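Local coordinates for protein cyclopropane-fatty-acyl-phospholipid synthase 1 (Mycobacterium tuberculosis, PDB 1KPH) that catalyses the transfer of a methylene group from S-adenosyl-L-methionine to a distal double bond of alpha mycolic acids, forming a cyclopropane ring, at residues Arg180-Ser185 and Phe273-Ile278; His15-Asp20 and Ser96-Asn101; Leu153-Leu158 and Asn218-Thr223; Phe142-Tyr147 and Gly202-Ser207. All blocks are in the same frame, centred on the assembly; numbering follows the deposited sequence.

Contact 1: residues Arg180-Ser185 and Phe273-Ile278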
# COMPACT_ATOMS: atom_id res chain seq x y z
N ARG A 180 12.05 24.06 2.85
CA ARG A 180 12.09 23.21 4.03
C ARG A 180 13.53 23.09 4.51
O ARG A 180 13.84 22.31 5.41
CB ARG A 180 11.55 21.81 3.69
CG ARG A 180 10.14 21.80 3.12
CD ARG A 180 9.08 21.70 4.21
NE ARG A 180 9.16 20.43 4.92
CZ ARG A 180 8.18 19.92 5.67
NH1 ARG A 180 7.04 20.58 5.80
NH2 ARG A 180 8.34 18.76 6.28
N GLY A 181 14.42 23.87 3.89
CA GLY A 181 15.82 23.82 4.26
C GLY A 181 16.39 22.46 3.91
O GLY A 181 17.31 21.97 4.56
N LEU A 182 15.83 21.86 2.86
CA LEU A 182 16.25 20.55 2.41
C LEU A 182 17.11 20.64 1.15
O LEU A 182 16.63 21.04 0.09
CB LEU A 182 15.02 19.68 2.13
CG LEU A 182 14.08 19.44 3.32
CD1 LEU A 182 12.84 18.70 2.84
CD2 LEU A 182 14.80 18.64 4.40
N PRO A 183 18.40 20.28 1.26
CA PRO A 183 19.31 20.32 0.12
C PRO A 183 18.94 19.26 -0.91
O PRO A 183 17.77 18.88 -1.02
CB PRO A 183 20.67 20.05 0.76
CG PRO A 183 20.31 19.10 1.86
CD PRO A 183 19.08 19.75 2.46
N MET A 184 19.92 18.80 -1.67
CA MET A 184 19.69 17.76 -2.68
C MET A 184 18.69 18.22 -3.75
O MET A 184 19.09 18.58 -4.85
CB MET A 184 19.18 16.50 -1.99
CG MET A 184 20.04 16.09 -0.80
SD MET A 184 19.23 14.91 0.29
CE MET A 184 19.82 13.35 -0.43
N SER A 185 17.40 18.20 -3.40
CA SER A 185 16.33 18.60 -4.31
C SER A 185 16.48 17.97 -5.69
O SER A 185 15.77 17.02 -6.02
CB SER A 185 16.28 20.13 -4.44
OG SER A 185 17.51 20.66 -4.91
N PHE A 273 13.08 8.75 3.19
CA PHE A 273 12.24 8.80 4.38
C PHE A 273 13.06 9.27 5.57
O PHE A 273 12.56 10.00 6.42
CB PHE A 273 11.61 7.44 4.68
CG PHE A 273 10.36 7.15 3.88
CD1 PHE A 273 10.39 6.26 2.82
CD2 PHE A 273 9.17 7.80 4.18
CE1 PHE A 273 9.24 6.01 2.06
CE2 PHE A 273 8.01 7.56 3.43
CZ PHE A 273 8.05 6.67 2.37
N ARG A 274 14.32 8.85 5.62
CA ARG A 274 15.20 9.23 6.72
C ARG A 274 15.38 10.74 6.79
O ARG A 274 15.31 11.33 7.87
CB ARG A 274 16.57 8.55 6.55
CG ARG A 274 17.05 7.77 7.79
CD ARG A 274 18.51 7.36 7.67
NE ARG A 274 18.76 6.44 6.56
CZ ARG A 274 18.39 5.16 6.55
NH1 ARG A 274 17.77 4.63 7.60
NH2 ARG A 274 18.64 4.41 5.48
N ILE A 275 15.59 11.38 5.64
CA ILE A 275 15.79 12.83 5.59
C ILE A 275 14.48 13.63 5.62
O ILE A 275 14.49 14.83 5.86
CB ILE A 275 16.61 13.24 4.34
CG1 ILE A 275 16.93 14.73 4.39
CG2 ILE A 275 15.85 12.90 3.07
CD1 ILE A 275 17.89 15.20 3.32
N GLY A 276 13.36 12.96 5.36
CA GLY A 276 12.08 13.64 5.41
C GLY A 276 11.47 14.21 4.14
O GLY A 276 10.52 14.98 4.23
N TYR A 277 11.99 13.86 2.97
CA TYR A 277 11.42 14.39 1.73
C TYR A 277 10.08 13.73 1.44
O TYR A 277 9.26 14.29 0.71
CB TYR A 277 12.37 14.19 0.55
CG TYR A 277 13.60 15.08 0.60
CD1 TYR A 277 14.36 15.32 -0.54
CD2 TYR A 277 14.01 15.66 1.80
CE1 TYR A 277 15.50 16.12 -0.49
CE2 TYR A 277 15.14 16.46 1.86
CZ TYR A 277 15.88 16.68 0.72
OH TYR A 277 17.01 17.47 0.81
N ILE A 278 9.87 12.55 1.99
CA ILE A 278 8.61 11.84 1.80
C ILE A 278 8.10 11.34 3.15
O ILE A 278 8.87 11.15 4.08
CB ILE A 278 8.76 10.65 0.82
CG1 ILE A 278 9.93 9.77 1.24
CG2 ILE A 278 8.96 11.19 -0.60
CD1 ILE A 278 10.20 8.64 0.26
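Leu182 packs on the CD2-CE2 side of the Tyr277 ring and makes the apolar centre of this contact. Its CB comes to 3.2 Å from Tyr277 CE2, and both methyls reach the same two ring carbons, Leu182 CD1 touching Tyr277 CD2 and CE2 at 3.4 Å each. The two side chains run past one another in opposite directions. Beside them Met184 approaches obliquely: its SD sits 4.6 Å from the centroid of the Tyr277 ring, 46° off the ring normal, a Met-aromatic contact. The sulfur also meets the tip of Ile275, where Met184 SD lies 3.3 Å from Ile275 CD1. Ile275 reaches this far because its chain is extended, CG1 lying anti to the backbone N (chi1 -174°) and CD1 continuing outward. At the polar end, Tyr277 OH points at Pro183 O, modelled at 2.4 Å, too short for the length and strength of this hydrogen bond to be trusted; the acceptor lies near the ring plane, at its edge. Phe188 meets the same tyrosine edge-to-face. Gly276, with phi 94°, is the C-prime residue of a Schellman motif in which Tyr277 N pairs with Met272 O, so the tyrosine that packs against the 180-185 loop is set just past the end of helix 256-275, directly before strand 278-286.

Contact 2: residues His15-Asp20 and Ser96-Asn101. With SAH (S-adenosyl-L-homocysteine), chain F; 10A (didecyl-dimethyl-ammonium), chain G.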
# COMPACT_ATOMS: atom_id res chain seq x y z
N HIS A 15 5.11 -3.86 -12.36
CA HIS A 15 5.87 -4.03 -11.13
C HIS A 15 5.56 -5.31 -10.35
O HIS A 15 6.45 -6.12 -10.11
CB HIS A 15 5.64 -2.83 -10.20
CG HIS A 15 6.50 -2.85 -8.98
ND1 HIS A 15 7.78 -2.33 -8.95
CD2 HIS A 15 6.29 -3.37 -7.75
CE1 HIS A 15 8.31 -2.53 -7.76
NE2 HIS A 15 7.43 -3.16 -7.01
N TYR A 16 4.30 -5.49 -9.96
CA TYR A 16 3.91 -6.64 -9.14
C TYR A 16 3.83 -8.02 -9.80
O TYR A 16 3.83 -9.03 -9.10
CB TYR A 16 2.60 -6.34 -8.42
CG TYR A 16 2.63 -5.03 -7.66
CD1 TYR A 16 2.20 -3.85 -8.27
CD2 TYR A 16 3.12 -4.97 -6.36
CE1 TYR A 16 2.27 -2.63 -7.59
CE2 TYR A 16 3.19 -3.75 -5.68
CZ TYR A 16 2.76 -2.59 -6.30
OH TYR A 16 2.83 -1.38 -5.64
N ASP A 17 3.75 -8.07 -11.12
CA ASP A 17 3.69 -9.37 -11.78
C ASP A 17 5.07 -9.81 -12.24
O ASP A 17 5.20 -10.72 -13.06
CB ASP A 17 2.71 -9.37 -12.95
CG ASP A 17 1.27 -9.47 -12.49
OD1 ASP A 17 1.03 -10.10 -11.44
OD2 ASP A 17 0.38 -8.95 -13.19
N LEU A 18 6.10 -9.18 -11.68
CA LEU A 18 7.48 -9.52 -12.02
C LEU A 18 7.74 -10.98 -11.71
O LEU A 18 8.25 -11.72 -12.55
CB LEU A 18 8.44 -8.64 -11.22
CG LEU A 18 9.94 -8.84 -11.42
CD1 LEU A 18 10.31 -8.50 -12.85
CD2 LEU A 18 10.72 -7.97 -10.45
N SER A 19 7.39 -11.40 -10.49
CA SER A 19 7.58 -12.77 -10.03
C SER A 19 7.46 -12.87 -8.52
O SER A 19 8.30 -12.34 -7.79
CB SER A 19 8.97 -13.29 -10.44
OG SER A 19 9.31 -14.45 -9.70
N ASP A 20 6.42 -13.55 -8.03
CA ASP A 20 6.24 -13.69 -6.59
C ASP A 20 7.53 -14.18 -5.96
O ASP A 20 7.95 -13.69 -4.92
CB ASP A 20 5.12 -14.69 -6.29
CG ASP A 20 3.75 -14.15 -6.61
OD1 ASP A 20 2.76 -14.84 -6.29
OD2 ASP A 20 3.67 -13.04 -7.17
N SER A 96 -2.92 -7.01 -10.16
CA SER A 96 -1.83 -7.96 -10.35
C SER A 96 -2.34 -9.39 -10.57
O SER A 96 -3.02 -9.95 -9.72
CB SER A 96 -0.90 -7.93 -9.14
OG SER A 96 0.14 -8.88 -9.26
N LYS A 97 -2.00 -9.97 -11.72
CA LYS A 97 -2.42 -11.33 -12.04
C LYS A 97 -1.87 -12.31 -11.00
O LYS A 97 -2.61 -13.13 -10.46
CB LYS A 97 -1.92 -11.74 -13.42
CG LYS A 97 -2.28 -10.77 -14.54
CD LYS A 97 -1.85 -11.31 -15.89
CE LYS A 97 -2.08 -10.29 -17.00
NZ LYS A 97 -3.47 -9.76 -17.00
N ASN A 98 -0.57 -12.21 -10.73
CA ASN A 98 0.08 -13.09 -9.77
C ASN A 98 -0.48 -12.97 -8.36
O ASN A 98 -0.52 -13.95 -7.61
CB ASN A 98 1.59 -12.83 -9.75
CG ASN A 98 2.25 -13.12 -11.09
OD1 ASN A 98 1.68 -13.82 -11.94
ND2 ASN A 98 3.45 -12.59 -11.29
N GLN A 99 -0.91 -11.77 -7.98
CA GLN A 99 -1.47 -11.55 -6.65
C GLN A 99 -2.87 -12.13 -6.60
O GLN A 99 -3.25 -12.76 -5.61
CB GLN A 99 -1.50 -10.06 -6.32
CG GLN A 99 -0.11 -9.42 -6.24
CD GLN A 99 -0.16 -7.99 -5.75
OE1 GLN A 99 -1.12 -7.27 -6.00
NE2 GLN A 99 0.89 -7.57 -5.05
N ALA A 100 -3.64 -11.92 -7.67
CA ALA A 100 -5.00 -12.43 -7.74
C ALA A 100 -4.97 -13.95 -7.60
O ALA A 100 -5.78 -14.53 -6.89
CB ALA A 100 -5.64 -12.04 -9.06
N ASN A 101 -4.02 -14.59 -8.28
CA ASN A 101 -3.88 -16.04 -8.24
C ASN A 101 -3.44 -16.52 -6.85
O ASN A 101 -3.99 -17.48 -6.32
CB ASN A 101 -2.88 -16.52 -9.29
CG ASN A 101 -3.39 -16.34 -10.71
OD1 ASN A 101 -2.66 -16.58 -11.67
ND2 ASN A 101 -4.64 -15.91 -10.84
N SAH F . -2.07 -3.35 0.33
CA SAH F . -1.05 -4.38 0.13
CB SAH F . -0.34 -4.22 -1.23
CG SAH F . 0.20 -2.83 -1.62
C SAH F . -0.01 -4.36 1.26
OXT SAH F . 0.81 -5.29 1.33
C5' SAH F . -0.19 -1.89 -4.24
C4' SAH F . -1.45 -2.72 -4.48
O4' SAH F . -2.58 -1.92 -4.91
C3' SAH F . -1.26 -3.80 -5.54
O3' SAH F . -1.86 -5.03 -5.07
C2' SAH F . -1.97 -3.24 -6.75
O2' SAH F . -2.40 -4.27 -7.65
C1' SAH F . -3.10 -2.49 -6.14
N9 SAH F . -3.66 -1.46 -7.01
C8 SAH F . -3.07 -0.45 -7.70
N7 SAH F . -3.84 0.32 -8.40
C5 SAH F . -5.10 -0.22 -8.15
C6 SAH F . -6.53 0.13 -8.61
N6 SAH F . -6.81 1.15 -9.43
N1 SAH F . -7.54 -0.67 -8.13
C2 SAH F . -7.25 -1.71 -7.30
N3 SAH F . -6.04 -2.11 -6.83
C4 SAH F . -5.00 -1.32 -7.30
C1 10A G . 7.01 11.00 -7.30
C2 10A G . 6.49 9.72 -7.96
C3 10A G . 6.10 8.69 -6.88
C4 10A G . 5.58 7.35 -7.40
C5 10A G . 5.26 6.48 -6.17
C6 10A G . 4.79 5.05 -6.47
C7 10A G . 4.59 4.40 -5.09
C8 10A G . 4.27 2.91 -5.11
C9 10A G . 4.18 2.42 -3.65
C10 10A G . 4.07 0.90 -3.61
N1 10A G . 4.19 0.10 -2.30
C11 10A G . 4.13 -1.36 -2.69
C12 10A G . 3.01 0.35 -1.39
C13 10A G . 5.44 0.35 -1.45
C14 10A G . 6.89 0.20 -2.01
C15 10A G . 8.03 0.83 -1.17
C16 10A G . 8.04 2.36 -0.94
C17 10A G . 8.25 3.17 -2.23
C18 10A G . 8.29 4.69 -1.98
C19 10A G . 8.51 5.44 -3.30
C20 10A G . 8.60 6.95 -3.02
C21 10A G . 8.87 7.74 -4.30
C22 10A G . 8.97 9.22 -3.94
O HOH W 1 0.93 -16.07 -7.81
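The turn that leaves helix 9-16 meets the start of helix 97-109, with the CA atoms of Asp17 and Asn98 5.6 Å apart. This is a helix N-terminus held by a carboxylate from a distant part of the chain, within the Rossmann-like methyltransferase fold. Asp17 does the holding through both oxygens. OD1 accepts from Asn98 N at 2.7 Å, with an N-H...O angle of 160°, and from Ser96 OG; these two donors come from opposite faces of the carboxylate plane, the hydroxyl 53° out of it. OD2 takes Lys97 N at 3.0 Å on its syn lone pair. Three donors thus limit rotation of the carboxylate, and its negative charge probably gains from the helix dipole. Ser96 is the N-cap: its hydroxyl gives its proton to Asp17 while weakly accepting from Gln99 N. Asp20 OD2 comes to 3.3 Å from Asn98 CB, its carboxylate plane nearly perpendicular to the amide, and one water donates to both Asp20 OD1 and Asn98 O. Asp20 OD2 also has a weak bond from Trp75. Towards the cofactor, the Tyr16 ring lies between His15 CD2 over one face and C3' of S-adenosyl-L-homocysteine over the other, while its hydroxyl is hydrogen-bonded to His141 and touches the didecyl-dimethyl-ammonium headgroup. Gln99, its amide plane 41° from that ring, receives the ribose through OE1, an oxygen that is also hydrogen-bonded to Thr94 OG1: O3' of the cofactor donates to Gln99 OE1 at 2.5 Å.

Contact 3: residues Leu153-Leu158 and Asn218-Thr223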
# COMPACT_ATOMS: atom_id res chain seq x y z
N LEU A 153 -16.54 7.10 -5.09
CA LEU A 153 -16.96 5.70 -5.03
C LEU A 153 -16.93 5.21 -3.59
O LEU A 153 -17.87 4.57 -3.12
CB LEU A 153 -16.03 4.83 -5.88
CG LEU A 153 -16.27 3.31 -5.83
CD1 LEU A 153 -17.68 2.99 -6.31
CD2 LEU A 153 -15.24 2.60 -6.68
N ALA A 154 -15.84 5.51 -2.89
CA ALA A 154 -15.68 5.09 -1.50
C ALA A 154 -16.86 5.57 -0.66
O ALA A 154 -17.44 4.80 0.10
CB ALA A 154 -14.38 5.65 -0.94
N HIS A 155 -17.23 6.83 -0.81
CA HIS A 155 -18.33 7.39 -0.04
C HIS A 155 -19.66 6.76 -0.44
O HIS A 155 -20.54 6.57 0.39
CB HIS A 155 -18.39 8.91 -0.24
CG HIS A 155 -19.32 9.61 0.70
ND1 HIS A 155 -20.69 9.63 0.51
CD2 HIS A 155 -19.09 10.29 1.85
CE1 HIS A 155 -21.25 10.30 1.50
NE2 HIS A 155 -20.30 10.71 2.33
N ARG A 156 -19.79 6.43 -1.72
CA ARG A 156 -21.02 5.82 -2.22
C ARG A 156 -21.22 4.37 -1.77
O ARG A 156 -22.34 3.95 -1.48
CB ARG A 156 -21.05 5.89 -3.76
CG ARG A 156 -22.31 5.31 -4.38
CD ARG A 156 -22.35 5.53 -5.88
NE ARG A 156 -21.18 4.96 -6.55
CZ ARG A 156 -20.97 5.01 -7.86
NH1 ARG A 156 -21.86 5.60 -8.65
NH2 ARG A 156 -19.87 4.49 -8.39
N LEU A 157 -20.13 3.62 -1.68
CA LEU A 157 -20.21 2.21 -1.28
C LEU A 157 -20.33 1.97 0.22
O LEU A 157 -20.76 0.90 0.65
CB LEU A 157 -18.99 1.45 -1.82
CG LEU A 157 -18.75 1.50 -3.33
CD1 LEU A 157 -17.59 0.59 -3.68
CD2 LEU A 157 -20.01 1.08 -4.08
N LEU A 158 -19.97 2.96 1.03
CA LEU A 158 -20.03 2.83 2.48
C LEU A 158 -21.40 3.09 3.09
O LEU A 158 -22.20 3.85 2.54
CB LEU A 158 -19.02 3.77 3.15
CG LEU A 158 -17.53 3.42 3.10
CD1 LEU A 158 -16.72 4.61 3.58
CD2 LEU A 158 -17.27 2.21 3.97
N ASN A 218 -15.66 15.13 -1.10
CA ASN A 218 -16.53 14.00 -1.39
C ASN A 218 -17.36 13.54 -0.19
O ASN A 218 -17.88 12.43 -0.17
CB ASN A 218 -15.71 12.84 -1.95
CG ASN A 218 -15.35 13.05 -3.41
OD1 ASN A 218 -16.22 13.02 -4.28
ND2 ASN A 218 -14.07 13.27 -3.69
N GLY A 219 -17.46 14.42 0.80
CA GLY A 219 -18.27 14.12 1.97
C GLY A 219 -17.64 13.45 3.17
O GLY A 219 -18.35 13.12 4.12
N PHE A 220 -16.33 13.24 3.16
CA PHE A 220 -15.67 12.61 4.29
C PHE A 220 -15.11 13.60 5.30
O PHE A 220 -14.81 14.75 4.97
CB PHE A 220 -14.51 11.71 3.84
CG PHE A 220 -14.94 10.45 3.17
CD1 PHE A 220 -14.86 10.32 1.79
CD2 PHE A 220 -15.39 9.37 3.92
CE1 PHE A 220 -15.23 9.13 1.16
CE2 PHE A 220 -15.76 8.18 3.31
CZ PHE A 220 -15.68 8.06 1.93
N THR A 221 -14.97 13.12 6.53
CA THR A 221 -14.41 13.91 7.61
C THR A 221 -13.18 13.14 8.10
O THR A 221 -13.31 12.06 8.68
CB THR A 221 -15.40 14.06 8.78
OG1 THR A 221 -16.46 14.94 8.39
CG2 THR A 221 -14.70 14.61 10.01
N VAL A 222 -12.00 13.68 7.83
CA VAL A 222 -10.76 13.04 8.24
C VAL A 222 -10.56 13.29 9.73
O VAL A 222 -10.13 14.36 10.14
CB VAL A 222 -9.57 13.63 7.46
CG1 VAL A 222 -8.28 12.89 7.82
CG2 VAL A 222 -9.85 13.54 5.97
N THR A 223 -10.88 12.28 10.54
CA THR A 223 -10.77 12.39 11.99
C THR A 223 -9.38 12.17 12.57
O THR A 223 -9.15 12.43 13.75
CB THR A 223 -11.76 11.43 12.68
OG1 THR A 223 -11.57 10.10 12.19
CG2 THR A 223 -13.20 11.87 12.40
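The aromatic interaction between His155 and Phe220 dominates this contact. It is a T-shaped pair: the imidazole turns its edge to the face of the phenyl ring, with centroids 5.0 Å apart and planes at 76°. His155 CD2 is the atom that points in, standing 4.0 Å above the centre of the Phe220 ring. The imidazole swings out to this position because CG is anti to the backbone N (chi1 -169°), which carries it off the helix toward the other segment.

Apolar contacts gather at the outer end of the phenylalanine. Phe220 CZ pushes against the helix backbone, 3.4 Å from His155 CA, while CE1 meets His155 CB. Leu158 CD1 lies in the ring plane at its edge, 3.7 Å from Phe220 CE2, and the leucine crosses the phenylalanine at about a right angle. Ala154 CB lies 4.0 Å from Phe220 CZ.

No hydrogen bond joins the two segments; two backbone carbonyls nevertheless approach the imidazole. Asn218 O rests over one face of it, 3.2 Å from His155 CD2, whereas Gly219 O stands at the ring edge.

Gly219, at phi 91°, is the C-prime residue of the Schellman motif that ends helix 208-217, and the chain then enters edge strand 221-227. Phe220 packs between the C-terminal end of helix 147-157, helix 208-217, through Ala215, and strand 278-286, through Cys285.

Contact 4: residues Phe142-Tyr147 and Gly202-Ser207. With 10A (didecyl-dimethyl-ammonium), chain G; SAH (S-adenosyl-L-homocysteine), chain F.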
# COMPACT_ATOMS: atom_id res chain seq x y z
N PHE A 142 -3.15 5.29 -8.21
CA PHE A 142 -4.37 5.85 -8.79
C PHE A 142 -4.14 7.03 -9.73
O PHE A 142 -4.77 7.11 -10.79
CB PHE A 142 -5.34 6.28 -7.68
CG PHE A 142 -5.78 5.15 -6.76
CD1 PHE A 142 -5.39 3.84 -6.99
CD2 PHE A 142 -6.62 5.42 -5.68
CE1 PHE A 142 -5.82 2.81 -6.15
CE2 PHE A 142 -7.05 4.40 -4.84
CZ PHE A 142 -6.65 3.09 -5.08
N GLY A 143 -3.24 7.93 -9.35
CA GLY A 143 -2.98 9.11 -10.15
C GLY A 143 -3.86 10.25 -9.67
O GLY A 143 -5.04 10.05 -9.39
N HIS A 144 -3.29 11.45 -9.57
CA HIS A 144 -4.03 12.63 -9.12
C HIS A 144 -5.37 12.78 -9.85
O HIS A 144 -6.36 13.22 -9.26
CB HIS A 144 -3.21 13.91 -9.34
CG HIS A 144 -1.99 14.02 -8.49
ND1 HIS A 144 -1.18 15.13 -8.49
CD2 HIS A 144 -1.43 13.16 -7.60
CE1 HIS A 144 -0.18 14.96 -7.64
NE2 HIS A 144 -0.31 13.77 -7.09
N GLU A 145 -5.37 12.43 -11.13
CA GLU A 145 -6.55 12.55 -11.97
C GLU A 145 -7.74 11.70 -11.55
O GLU A 145 -8.88 11.99 -11.92
CB GLU A 145 -6.20 12.22 -13.42
CG GLU A 145 -5.54 10.87 -13.61
CD GLU A 145 -4.03 10.91 -13.43
OE1 GLU A 145 -3.55 11.53 -12.46
OE2 GLU A 145 -3.33 10.32 -14.28
N ARG A 146 -7.50 10.64 -10.78
CA ARG A 146 -8.59 9.78 -10.35
C ARG A 146 -8.91 9.82 -8.86
O ARG A 146 -9.83 9.13 -8.41
CB ARG A 146 -8.31 8.33 -10.77
CG ARG A 146 -8.21 8.14 -12.27
CD ARG A 146 -8.19 6.67 -12.66
NE ARG A 146 -8.04 6.51 -14.10
CZ ARG A 146 -8.01 5.35 -14.73
NH1 ARG A 146 -8.12 4.21 -14.05
NH2 ARG A 146 -7.86 5.31 -16.05
N TYR A 147 -8.18 10.64 -8.11
CA TYR A 147 -8.41 10.75 -6.67
C TYR A 147 -9.86 11.07 -6.34
O TYR A 147 -10.47 10.42 -5.50
CB TYR A 147 -7.51 11.83 -6.06
CG TYR A 147 -6.04 11.47 -5.99
CD1 TYR A 147 -5.10 12.42 -5.57
CD2 TYR A 147 -5.58 10.20 -6.34
CE1 TYR A 147 -3.75 12.12 -5.49
CE2 TYR A 147 -4.21 9.88 -6.26
CZ TYR A 147 -3.31 10.85 -5.83
OH TYR A 147 -1.97 10.57 -5.75
N GLY A 202 3.70 5.05 -13.98
CA GLY A 202 2.40 5.65 -13.70
C GLY A 202 2.22 6.12 -12.27
O GLY A 202 1.21 6.73 -11.94
N GLY A 203 3.20 5.83 -11.42
CA GLY A 203 3.10 6.24 -10.03
C GLY A 203 3.05 7.75 -9.86
O GLY A 203 3.59 8.50 -10.67
N ARG A 204 2.40 8.19 -8.79
CA ARG A 204 2.27 9.62 -8.50
C ARG A 204 1.97 9.80 -7.01
O ARG A 204 1.08 9.15 -6.47
CB ARG A 204 1.12 10.19 -9.33
CG ARG A 204 0.91 11.69 -9.20
CD ARG A 204 1.90 12.49 -10.04
NE ARG A 204 1.46 13.88 -10.15
CZ ARG A 204 2.11 14.82 -10.83
NH1 ARG A 204 3.23 14.54 -11.47
NH2 ARG A 204 1.62 16.06 -10.86
N LEU A 205 2.73 10.66 -6.35
CA LEU A 205 2.51 10.89 -4.92
C LEU A 205 1.60 12.06 -4.63
O LEU A 205 1.73 13.14 -5.21
CB LEU A 205 3.83 11.14 -4.19
CG LEU A 205 4.80 9.98 -3.98
CD1 LEU A 205 5.91 10.46 -3.07
CD2 LEU A 205 4.08 8.79 -3.36
N PRO A 206 0.64 11.86 -3.72
CA PRO A 206 -0.30 12.91 -3.35
C PRO A 206 0.28 13.68 -2.17
O PRO A 206 1.03 13.12 -1.37
CB PRO A 206 -1.53 12.12 -2.95
CG PRO A 206 -0.91 10.96 -2.22
CD PRO A 206 0.24 10.57 -3.13
N SER A 207 -0.05 14.96 -2.07
CA SER A 207 0.41 15.76 -0.95
C SER A 207 -0.68 15.54 0.09
O SER A 207 -1.77 15.08 -0.25
CB SER A 207 0.46 17.24 -1.32
OG SER A 207 -0.86 17.75 -1.44
C1 10A G . 7.01 11.00 -7.30
C2 10A G . 6.49 9.72 -7.96
C3 10A G . 6.10 8.69 -6.88
C4 10A G . 5.58 7.35 -7.40
C5 10A G . 5.26 6.48 -6.17
C6 10A G . 4.79 5.05 -6.47
C7 10A G . 4.59 4.40 -5.09
C8 10A G . 4.27 2.91 -5.11
C9 10A G . 4.18 2.42 -3.65
C10 10A G . 4.07 0.90 -3.61
N1 10A G . 4.19 0.10 -2.30
C11 10A G . 4.13 -1.36 -2.69
C12 10A G . 3.01 0.35 -1.39
C13 10A G . 5.44 0.35 -1.45
C14 10A G . 6.89 0.20 -2.01
C15 10A G . 8.03 0.83 -1.17
C16 10A G . 8.04 2.36 -0.94
C17 10A G . 8.25 3.17 -2.23
C18 10A G . 8.29 4.69 -1.98
C19 10A G . 8.51 5.44 -3.30
C20 10A G . 8.60 6.95 -3.02
C21 10A G . 8.87 7.74 -4.30
C22 10A G . 8.97 9.22 -3.94
N SAH F . -2.07 -3.35 0.33
CA SAH F . -1.05 -4.38 0.13
CB SAH F . -0.34 -4.22 -1.23
CG SAH F . 0.20 -2.83 -1.62
C SAH F . -0.01 -4.36 1.26
OXT SAH F . 0.81 -5.29 1.33
C5' SAH F . -0.19 -1.89 -4.24
C4' SAH F . -1.45 -2.72 -4.48
O4' SAH F . -2.58 -1.92 -4.91
C3' SAH F . -1.26 -3.80 -5.54
O3' SAH F . -1.86 -5.03 -5.07
C2' SAH F . -1.97 -3.24 -6.75
O2' SAH F . -2.40 -4.27 -7.65
C1' SAH F . -3.10 -2.49 -6.14
N9 SAH F . -3.66 -1.46 -7.01
C8 SAH F . -3.07 -0.45 -7.70
N7 SAH F . -3.84 0.32 -8.40
C5 SAH F . -5.10 -0.22 -8.15
C6 SAH F . -6.53 0.13 -8.61
N6 SAH F . -6.81 1.15 -9.43
N1 SAH F . -7.54 -0.67 -8.13
C2 SAH F . -7.25 -1.71 -7.30
N3 SAH F . -6.04 -2.11 -6.83
C4 SAH F . -5.00 -1.32 -7.30
O HOH W 2 -1.34 8.60 -7.05
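His144 and Arg204 cross at about a right angle, the arginine passing over one face of the imidazole. Arg204 CG stands 3.5 Å from the ring centroid and 28° off its normal, a CH-pi contact, and NE follows 3.2 Å above the ring plane, displaced toward the rim. The guanidinium is not stacked flat, since its plane makes 66° with the ring. A bend at chi2 (79°) turns the arginine chain across the histidine. In its own plane the imidazole does something different: His144 NE2 donates to Leu205 O at 2.8 Å, although this donor stands well above the carbonyl plane. Tyr147 crosses Pro206 in turn, its CE1 3.4 Å from Pro206 CB, and Phe139 stacks on the tyrosine. A water links the two loops, accepting from Gly143 N and donating to Arg204 O at 2.5 Å. Phe142 touches the adenine of S-adenosyl-L-homocysteine, while Leu205 CD1 meets C22 of didecyl-dimethyl-ammonium at 3.4 Å. Because NE2 is a donor, the proton of a neutral His144 would be on that nitrogen; the resulting bond and the water bridge probably help to hold the backbone of Arg204 and Leu205, which lines the pocket of the lipid-like didecyl-dimethyl-ammonium beside the cofactor site.

In the fold
Contact 2 closes first along the chain, before any other opens; contacts 1, 3 and 4 come later, and their segments alternate in every pairing. Contact 4 lies between the other two. It touches contact 1 where Ile278 CG2 packs on Leu205 CD1, and comes within about 5 Å of contact 3 between nearest atoms, joined by helices 147-157 and 208-217, which follow its loops. Contacts 1 and 3 lie at opposite ends of strand 278-286, contact 1 at its start and contact 3 near its end, where edge strand 221-227 begins; their centres are 32 Å apart. Contacts 2 and 4, centres 21 Å apart, do not touch, but both border the pockets holding S-adenosyl-L-homocysteine and the lipid-like didecyl-dimethyl-ammonium.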